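Local coordinates for protein putative amidohydrolase (PDB 3FEQ) that probably acts as a zinc-dependent prolidase of the amidohydrolase superfamily, cleaving dipeptides that carry a C-terminal proline, at residues G11-L16 and H25-D30; Q117-G122 and P127-S132; V275-L280 and A298-K303. All blocks are in the same frame, centred on the assembly; numbering follows the deposited sequence.

Contact 1: G11-L16 and H25-D30; sequences GNVLDL and HHVVID
Val13 meets His25 and Val27 through a single methyl, CG2, and the first torsion of the valine decides which one it is. With chi1 at 167°, CG1 extends anti to the backbone nitrogen, while CG2 stands beside that nitrogen and so leans toward the partner strand. There it lies 4.0 Å from His25 CB and just as far from His25 O, the two side chains crossing at about a right angle. His25, for its part, has CG anti to its own carbonyl carbon (chi1 -80°); this turns the imidazole away from Val13, and it is CB that makes the contact; ND1 is hydrogen-bonded to Glu23 O. A second, looser apolar touch follows further along, Val13 CG2 to Val27 CG1 at 4.4 Å.

Between 11-16 and 25-30 the backbone link is one antiparallel hydrogen-bonded pair, Gly11 with His25. Gly11 N donates to His25 O at 3.1 Å and His25 N to Gly11 O at 2.8 Å, both weak because the N-H groups point well off their acceptors. This is part of the beta hairpin formed by strand 11-15 and strand 20-30, which continues through the Val13-Leu22 backbone bond, within the N-terminal beta structure beside the barrel, consistent with the small beta domain found in many amidohydrolases. Beyond His25 the partners diverge: the two strand axes come no nearer than 5.9 Å and make an angle of 76°, so Val27 reaches back only with its side chain. The later part of strand 20-30 goes on to pair with strand 5-9, and Val27 packs there on Leu8. Strand 11-15 also pairs, in parallel, with strand 56-66, where the backbones of Asn12 and Leu14 bond to Val57, and Val13 rests on Val37 of strand 33-38.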
loop_
_atom_site.group_PDB
_atom_site.type_symbol
_atom_site.label_atom_id
_atom_site.label_comp_id
_atom_site.label_asym_id
_atom_site.label_seq_id
_atom_site.Cartn_x
_atom_site.Cartn_y
_atom_site.Cartn_z
ATOM N N GLY C 11 20.861 48.711 -40.170
ATOM C CA GLY C 11 21.676 47.660 -39.576
ATOM C C GLY C 11 22.420 46.847 -40.615
ATOM O O GLY C 11 22.072 46.872 -41.796
ATOM N N ASN C 12 23.456 46.137 -40.179
ATOM C CA ASN C 12 24.129 45.176 -41.038
ATOM C C ASN C 12 23.617 43.772 -40.749
ATOM O O ASN C 12 24.060 43.109 -39.818
ATOM C CB ASN C 12 25.642 45.261 -40.857
ATOM C CG ASN C 12 26.129 46.687 -40.715
ATOM O OD1 ASN C 12 26.826 47.020 -39.761
ATOM N ND2 ASN C 12 25.751 47.539 -41.656
ATOM N N VAL C 13 22.637 43.349 -41.533
ATOM C CA VAL C 13 21.889 42.139 -41.246
ATOM C C VAL C 13 22.682 40.893 -41.617
ATOM O O VAL C 13 23.064 40.703 -42.768
ATOM C CB VAL C 13 20.535 42.147 -41.977
ATOM C CG1 VAL C 13 19.892 40.773 -41.957
ATOM C CG2 VAL C 13 19.612 43.176 -41.355
ATOM N N LEU C 14 22.937 40.054 -40.625
ATOM C CA LEU C 14 23.685 38.839 -40.850
ATOM C C LEU C 14 22.795 37.837 -41.541
ATOM O O LEU C 14 21.752 37.457 -41.022
ATOM C CB LEU C 14 24.174 38.261 -39.531
ATOM C CG LEU C 14 25.527 37.553 -39.550
ATOM C CD1 LEU C 14 25.788 36.945 -38.182
ATOM C CD2 LEU C 14 25.625 36.487 -40.634
ATOM N N ASP C 15 23.209 37.430 -42.731
ATOM C CA ASP C 15 22.589 36.305 -43.389
ATOM C C ASP C 15 23.531 35.127 -43.335
ATOM O O ASP C 15 24.693 35.232 -43.721
ATOM C CB ASP C 15 22.251 36.643 -44.831
ATOM C CG ASP C 15 21.331 35.624 -45.456
ATOM O OD1 ASP C 15 21.825 34.552 -45.872
ATOM O OD2 ASP C 15 20.110 35.892 -45.522
ATOM N N LEU C 16 23.003 33.996 -42.887
ATOM C CA LEU C 16 23.826 32.907 -42.393
ATOM C C LEU C 16 24.083 31.805 -43.412
ATOM O O LEU C 16 25.127 31.158 -43.373
ATOM C CB LEU C 16 23.237 32.339 -41.104
ATOM C CG LEU C 16 23.553 33.193 -39.878
ATOM C CD1 LEU C 16 22.378 33.232 -38.923
ATOM C CD2 LEU C 16 24.802 32.689 -39.192
ATOM N N HIS C 25 20.767 47.495 -44.246
ATOM C CA HIS C 25 19.432 46.949 -44.399
ATOM C C HIS C 25 18.589 47.219 -43.171
ATOM O O HIS C 25 19.042 47.060 -42.040
ATOM C CB HIS C 25 19.474 45.453 -44.662
ATOM C CG HIS C 25 19.780 45.098 -46.079
ATOM N ND1 HIS C 25 20.959 45.454 -46.695
ATOM C CD2 HIS C 25 19.072 44.396 -46.993
ATOM C CE1 HIS C 25 20.963 44.992 -47.933
ATOM N NE2 HIS C 25 19.829 44.346 -48.138
ATOM N N HIS C 26 17.358 47.637 -43.411
ATOM C CA HIS C 26 16.390 47.863 -42.355
ATOM C C HIS C 26 15.614 46.567 -42.132
ATOM O O HIS C 26 15.434 45.774 -43.056
ATOM C CB HIS C 26 15.423 48.989 -42.750
ATOM C CG HIS C 26 16.096 50.291 -43.073
ATOM N ND1 HIS C 26 15.790 51.466 -42.421
ATOM C CD2 HIS C 26 17.031 50.611 -43.999
ATOM C CE1 HIS C 26 16.522 52.448 -42.917
ATOM N NE2 HIS C 26 17.288 51.955 -43.871
ATOM N N VAL C 27 15.173 46.341 -40.902
ATOM C CA VAL C 27 14.310 45.204 -40.615
ATOM C C VAL C 27 13.050 45.629 -39.867
ATOM O O VAL C 27 13.118 46.255 -38.805
ATOM C CB VAL C 27 15.054 44.076 -39.871
ATOM C CG1 VAL C 27 16.143 44.642 -39.015
ATOM C CG2 VAL C 27 14.097 43.243 -39.038
ATOM N N VAL C 28 11.902 45.310 -40.455
ATOM C CA VAL C 28 10.627 45.839 -40.002
ATOM C C VAL C 28 9.794 44.785 -39.285
ATOM O O VAL C 28 9.388 43.777 -39.872
ATOM C CB VAL C 28 9.808 46.394 -41.167
ATOM C CG1 VAL C 28 8.580 47.113 -40.648
ATOM C CG2 VAL C 28 10.648 47.328 -41.998
ATOM N N ILE C 29 9.519 45.049 -38.015
ATOM C CA ILE C 29 8.801 44.116 -37.157
ATOM C C ILE C 29 7.360 44.572 -37.050
ATOM O O ILE C 29 7.106 45.723 -36.696
ATOM C CB ILE C 29 9.369 44.125 -35.713
ATOM C CG1 ILE C 29 10.900 44.034 -35.691
ATOM C CG2 ILE C 29 8.745 43.043 -34.893
ATOM C CD1 ILE C 29 11.462 42.785 -36.300
ATOM N N ASP C 30 6.420 43.671 -37.320
ATOM C CA ASP C 30 5.011 43.907 -36.976
ATOM C C ASP C 30 4.459 42.820 -36.062
ATOM O O ASP C 30 4.436 41.639 -36.417
ATOM C CB ASP C 30 4.131 44.041 -38.230
ATOM C CG ASP C 30 2.713 44.524 -37.913
ATOM O OD1 ASP C 30 1.752 43.783 -38.220
ATOM O OD2 ASP C 30 2.558 45.645 -37.366
#

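Contact 2: Q117-G122 and P127-S132; sequences QAVETG and PRIFPS
The flat peptide group that follows Pro127 receives Val119 from well off its plane: CG2 lies 3.3 Å from Pro127 O, and CG1 of the same valine is 3.8 Å from that oxygen. The other flat group is the Glu120 carboxylate. Arg128 CG lies to one side of its plane, 4.5 Å from Glu120 OE2, and a water sits to the other side. That water donates to Glu120 OE2 (3.1 Å) and accepts from Ile129 N (2.9 Å), so it bridges helix and strand where no direct hydrogen bond does. The guanidinium of Arg128 makes its salt bridge with Asp376 instead, leaving its NH2 5.3 Å from Glu120 OE2; the opposite charges probably still favour each other.

Val119 has chi1 at -43°, which turns CG1 anti to its carbonyl carbon and toward Ile129 CD1, 4.2 Å away. CG2 meanwhile reaches across to Arg128 CA. Just past these residues the helix ends in a Schellman motif with Gly122 at positive phi, and Thr121 OG1 bonds back to Gln117 O.

The contact closes a beta-alpha-beta unit of the TIM-barrel-like fold: strand 128-129 runs parallel to strand 102-107, helix 113-120 makes the connection between them, and helix 90-99 packs on Pro127 and Ile129 through Leu94.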
loop_
_atom_site.group_PDB
_atom_site.type_symbol
_atom_site.label_atom_id
_atom_site.label_comp_id
_atom_site.label_asym_id
_atom_site.label_seq_id
_atom_site.Cartn_x
_atom_site.Cartn_y
_atom_site.Cartn_z
ATOM N N GLN C 117 5.885 28.846 -19.346
ATOM C CA GLN C 117 4.737 29.748 -19.270
ATOM C C GLN C 117 5.077 31.068 -18.617
ATOM O O GLN C 117 4.613 32.116 -19.049
ATOM C CB GLN C 117 3.617 29.089 -18.471
ATOM C CG GLN C 117 2.914 28.009 -19.223
ATOM C CD GLN C 117 2.375 28.527 -20.509
ATOM O OE1 GLN C 117 1.388 29.259 -20.518
ATOM N NE2 GLN C 117 3.061 28.222 -21.606
ATOM N N ALA C 118 5.859 31.001 -17.548
ATOM C CA ALA C 118 6.276 32.178 -16.813
ATOM C C ALA C 118 7.009 33.193 -17.693
ATOM O O ALA C 118 6.777 34.399 -17.569
ATOM C CB ALA C 118 7.133 31.777 -15.632
ATOM N N VAL C 119 7.872 32.724 -18.592
ATOM C CA VAL C 119 8.516 33.650 -19.509
ATOM C C VAL C 119 7.583 34.108 -20.612
ATOM O O VAL C 119 7.555 35.289 -20.914
ATOM C CB VAL C 119 9.894 33.175 -20.054
ATOM C CG1 VAL C 119 10.709 32.566 -18.951
ATOM C CG2 VAL C 119 9.758 32.214 -21.242
ATOM N N GLU C 120 6.755 33.203 -21.134
ATOM C CA GLU C 120 5.848 33.529 -22.241
ATOM C C GLU C 120 4.749 34.517 -21.890
ATOM O O GLU C 120 4.315 35.288 -22.731
ATOM C CB GLU C 120 5.223 32.272 -22.836
ATOM C CG GLU C 120 5.993 31.737 -24.030
ATOM C CD GLU C 120 5.475 30.397 -24.514
ATOM O OE1 GLU C 120 4.236 30.225 -24.563
ATOM O OE2 GLU C 120 6.312 29.525 -24.850
ATOM N N THR C 121 4.283 34.485 -20.653
ATOM C CA THR C 121 3.310 35.452 -20.213
ATOM C C THR C 121 4.020 36.665 -19.622
ATOM O O THR C 121 3.387 37.626 -19.188
ATOM C CB THR C 121 2.384 34.841 -19.179
ATOM O OG1 THR C 121 3.156 34.382 -18.067
ATOM C CG2 THR C 121 1.637 33.675 -19.783
ATOM N N GLY C 122 5.343 36.610 -19.599
ATOM C CA GLY C 122 6.137 37.748 -19.184
ATOM C C GLY C 122 6.144 37.935 -17.690
ATOM O O GLY C 122 6.351 39.043 -17.205
ATOM N N PRO C 127 14.910 33.660 -21.622
ATOM C CA PRO C 127 14.703 33.138 -22.970
ATOM C C PRO C 127 13.453 32.296 -23.002
ATOM O O PRO C 127 12.973 31.897 -21.943
ATOM C CB PRO C 127 15.918 32.233 -23.189
ATOM C CG PRO C 127 16.899 32.633 -22.128
ATOM C CD PRO C 127 16.098 33.069 -20.983
ATOM N N ARG C 128 12.928 32.044 -24.198
ATOM C CA ARG C 128 11.904 31.026 -24.393
ATOM C C ARG C 128 12.530 29.710 -24.012
ATOM O O ARG C 128 13.706 29.483 -24.286
ATOM C CB ARG C 128 11.411 30.991 -25.845
ATOM C CG ARG C 128 10.545 29.781 -26.208
ATOM C CD ARG C 128 9.936 29.899 -27.599
ATOM N NE ARG C 128 10.604 30.921 -28.394
ATOM C CZ ARG C 128 10.003 32.000 -28.885
ATOM N NH1 ARG C 128 10.705 32.883 -29.585
ATOM N NH2 ARG C 128 8.701 32.194 -28.691
ATOM N N ILE C 129 11.763 28.881 -23.308
ATOM C CA ILE C 129 12.240 27.581 -22.863
ATOM C C ILE C 129 11.576 26.447 -23.663
ATOM O O ILE C 129 10.356 26.451 -23.888
ATOM C CB ILE C 129 12.021 27.395 -21.351
ATOM C CG1 ILE C 129 12.654 28.550 -20.572
ATOM C CG2 ILE C 129 12.651 26.108 -20.869
ATOM C CD1 ILE C 129 12.199 28.657 -19.117
ATOM N N PHE C 130 12.399 25.510 -24.131
ATOM C CA PHE C 130 11.911 24.232 -24.621
ATOM C C PHE C 130 12.185 23.147 -23.592
ATOM O O PHE C 130 13.236 22.503 -23.634
ATOM C CB PHE C 130 12.554 23.879 -25.960
ATOM C CG PHE C 130 12.174 24.805 -27.077
ATOM C CD1 PHE C 130 13.008 25.849 -27.448
ATOM C CD2 PHE C 130 10.980 24.641 -27.750
ATOM C CE1 PHE C 130 12.651 26.714 -28.454
ATOM C CE2 PHE C 130 10.618 25.500 -28.768
ATOM C CZ PHE C 130 11.452 26.538 -29.120
ATOM N N PRO C 131 11.219 22.913 -22.687
ATOM C CA PRO C 131 11.470 22.095 -21.518
ATOM C C PRO C 131 11.481 20.606 -21.848
ATOM O O PRO C 131 10.738 20.143 -22.722
ATOM C CB PRO C 131 10.299 22.435 -20.607
ATOM C CG PRO C 131 9.195 22.725 -21.532
ATOM C CD PRO C 131 9.813 23.343 -22.757
ATOM N N SER C 132 12.361 19.878 -21.173
ATOM C CA SER C 132 12.394 18.430 -21.270
ATOM C C SER C 132 11.549 17.802 -20.151
ATOM O O SER C 132 11.187 16.622 -20.216
ATOM C CB SER C 132 13.845 17.926 -21.223
ATOM O OG SER C 132 14.560 18.276 -22.410
HETATM O O HOH W 1 9.033 29.854 -23.308
#

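Contact 3: V275-L280 and A298-K303; sequences VTYDAL and ASVQQK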
loop_
_atom_site.group_PDB
_atom_site.type_symbol
_atom_site.label_atom_id
_atom_site.label_comp_id
_atom_site.label_asym_id
_atom_site.label_seq_id
_atom_site.Cartn_x
_atom_site.Cartn_y
_atom_site.Cartn_z
ATOM N N VAL C 275 32.455 23.957 -23.329
ATOM C CA VAL C 275 32.732 24.965 -22.322
ATOM C C VAL C 275 32.645 24.436 -20.890
ATOM O O VAL C 275 33.465 24.803 -20.056
ATOM C CB VAL C 275 31.868 26.230 -22.513
ATOM C CG1 VAL C 275 30.401 25.953 -22.223
ATOM C CG2 VAL C 275 32.384 27.375 -21.667
ATOM N N THR C 276 31.720 23.513 -20.628
ATOM C CA THR C 276 31.482 23.060 -19.262
ATOM C C THR C 276 32.681 22.327 -18.680
ATOM O O THR C 276 32.931 22.389 -17.475
ATOM C CB THR C 276 30.183 22.207 -19.102
ATOM O OG1 THR C 276 29.947 21.963 -17.708
ATOM C CG2 THR C 276 30.270 20.863 -19.833
ATOM N N TYR C 277 33.436 21.663 -19.548
ATOM C CA TYR C 277 34.579 20.880 -19.104
ATOM C C TYR C 277 35.782 21.765 -18.784
ATOM O O TYR C 277 36.563 21.451 -17.889
ATOM C CB TYR C 277 34.927 19.816 -20.143
ATOM C CG TYR C 277 33.737 18.976 -20.551
ATOM C CD1 TYR C 277 33.206 18.013 -19.690
ATOM C CD2 TYR C 277 33.130 19.155 -21.786
ATOM C CE1 TYR C 277 32.103 17.249 -20.056
ATOM C CE2 TYR C 277 32.029 18.394 -22.159
ATOM C CZ TYR C 277 31.523 17.445 -21.292
ATOM O OH TYR C 277 30.439 16.696 -21.669
ATOM N N ASP C 278 35.901 22.889 -19.486
ATOM C CA ASP C 278 36.904 23.890 -19.152
ATOM C C ASP C 278 36.605 24.495 -17.787
ATOM O O ASP C 278 37.498 24.650 -16.951
ATOM C CB ASP C 278 36.951 24.980 -20.222
ATOM C CG ASP C 278 37.517 24.478 -21.542
ATOM O OD1 ASP C 278 37.706 25.299 -22.469
ATOM O OD2 ASP C 278 37.779 23.260 -21.656
ATOM N N ALA C 279 35.331 24.792 -17.559
ATOM C CA ALA C 279 34.882 25.380 -16.311
ATOM C C ALA C 279 35.052 24.404 -15.157
ATOM O O ALA C 279 35.485 24.787 -14.078
ATOM C CB ALA C 279 33.437 25.814 -16.431
ATOM N N LEU C 280 34.721 23.140 -15.391
ATOM C CA LEU C 280 34.872 22.124 -14.358
ATOM C C LEU C 280 36.343 21.746 -14.159
ATOM O O LEU C 280 36.715 21.204 -13.112
ATOM C CB LEU C 280 34.002 20.889 -14.649
ATOM C CG LEU C 280 32.477 21.032 -14.501
ATOM C CD1 LEU C 280 31.729 19.860 -15.127
ATOM C CD2 LEU C 280 32.055 21.211 -13.053
ATOM N N ALA C 298 38.698 14.999 -16.345
ATOM C CA ALA C 298 40.018 15.101 -16.977
ATOM C C ALA C 298 40.034 14.526 -18.398
ATOM O O ALA C 298 40.636 15.103 -19.310
ATOM C CB ALA C 298 41.081 14.420 -16.105
ATOM N N SER C 299 39.311 13.426 -18.588
ATOM C CA SER C 299 39.419 12.624 -19.802
ATOM C C SER C 299 38.599 13.157 -20.975
ATOM O O SER C 299 39.026 13.069 -22.124
ATOM C CB SER C 299 39.034 11.168 -19.514
ATOM O OG SER C 299 37.669 11.052 -19.152
ATOM N N VAL C 300 37.413 13.683 -20.690
ATOM C CA VAL C 300 36.449 13.997 -21.744
ATOM C C VAL C 300 36.773 15.265 -22.515
ATOM O O VAL C 300 36.391 15.398 -23.677
ATOM C CB VAL C 300 35.001 14.081 -21.217
ATOM C CG1 VAL C 300 34.269 12.805 -21.508
ATOM C CG2 VAL C 300 34.975 14.384 -19.730
ATOM N N GLN C 301 37.483 16.188 -21.875
ATOM C CA GLN C 301 37.810 17.472 -22.490
ATOM C C GLN C 301 38.934 17.332 -23.503
ATOM O O GLN C 301 39.061 18.158 -24.407
ATOM C CB GLN C 301 38.206 18.484 -21.423
ATOM C CG GLN C 301 39.115 17.910 -20.356
ATOM C CD GLN C 301 40.009 18.950 -19.734
ATOM O OE1 GLN C 301 40.996 18.618 -19.080
ATOM N NE2 GLN C 301 39.673 20.222 -19.934
ATOM N N GLN C 302 39.758 16.297 -23.317
ATOM C CA GLN C 302 40.857 15.973 -24.226
ATOM C C GLN C 302 40.319 15.835 -25.635
ATOM O O GLN C 302 40.518 16.716 -26.482
ATOM C CB GLN C 302 41.530 14.651 -23.820
ATOM C CG GLN C 302 41.803 14.492 -22.330
ATOM C CD GLN C 302 42.762 15.530 -21.802
ATOM O OE1 GLN C 302 43.953 15.493 -22.100
ATOM N NE2 GLN C 302 42.246 16.472 -21.022
ATOM N N LYS C 303 39.586 14.747 -25.852
ATOM C CA LYS C 303 39.011 14.434 -27.153
ATOM C C LYS C 303 37.917 15.415 -27.569
ATOM O O LYS C 303 37.403 15.339 -28.685
ATOM C CB LYS C 303 38.465 13.005 -27.154
ATOM C CG LYS C 303 39.311 12.017 -27.931
ATOM C CD LYS C 303 40.446 11.443 -27.099
ATOM C CE LYS C 303 41.361 10.587 -27.963
ATOM N NZ LYS C 303 42.338 9.819 -27.152
#
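Tyr277 and Gln301 come together at their roots, CB to CB at 3.8 Å, and this is the close-packed heart of the contact. Beside it the Tyr277 ring meets Val300 obliquely, with Val300 CG2 4.0 Å from CD1 and 4.1 Å from CE1 of the tyrosine. One face of the ring is covered from within its own helix by Thr276 CG2, 3.7 Å above the ring centre, and the phenol hydroxyl is hydrogen-bonded to the hydroxyl of Tyr233, so the ring is held from several directions.

The other side is looser and more polar. Gln301 has CG between its backbone nitrogen and carbonyl carbon (chi1 43°), and from there the extended chain slants across toward Asp278. NE2 ends 3.9 Å from Tyr277 O and 4.0 Å from Asp278 OD2, with no hydrogen bond to either. The amide and carboxylate planes stand 76° apart; both residues are partly exposed.

Helix 274-282 lies near the metal centre: Tyr277 also packs on the zinc ligand His251, and Thr276 OG1 bonds to the backbone oxygen of Asp323, another zinc ligand. Across the contact, Val300 O accepts from Asn253 ND2, so the junction of helices 297-300 and 302-314 is tied to strand 248-254, with helix 335-340 flanking Asp278 through Ile338.

In the fold
The three contacts follow one another along the chain and none touches another. Contact 1 lies in the N-terminal hairpin; contacts 2 and 3 lie on opposite sides of the chain's centre, their own centres 30 Å apart. Contacts 1 and 2 reach the same mixed sheet, although their nearest atoms are about 12 Å apart; the centres of contacts 1 and 3 are 37 Å from each other. Contact 3 is nearer to the metal than contact 2: the Tyr277 side chain is about 7 Å from a zinc ion, that of Ile129 in contact 2 about 14 Å.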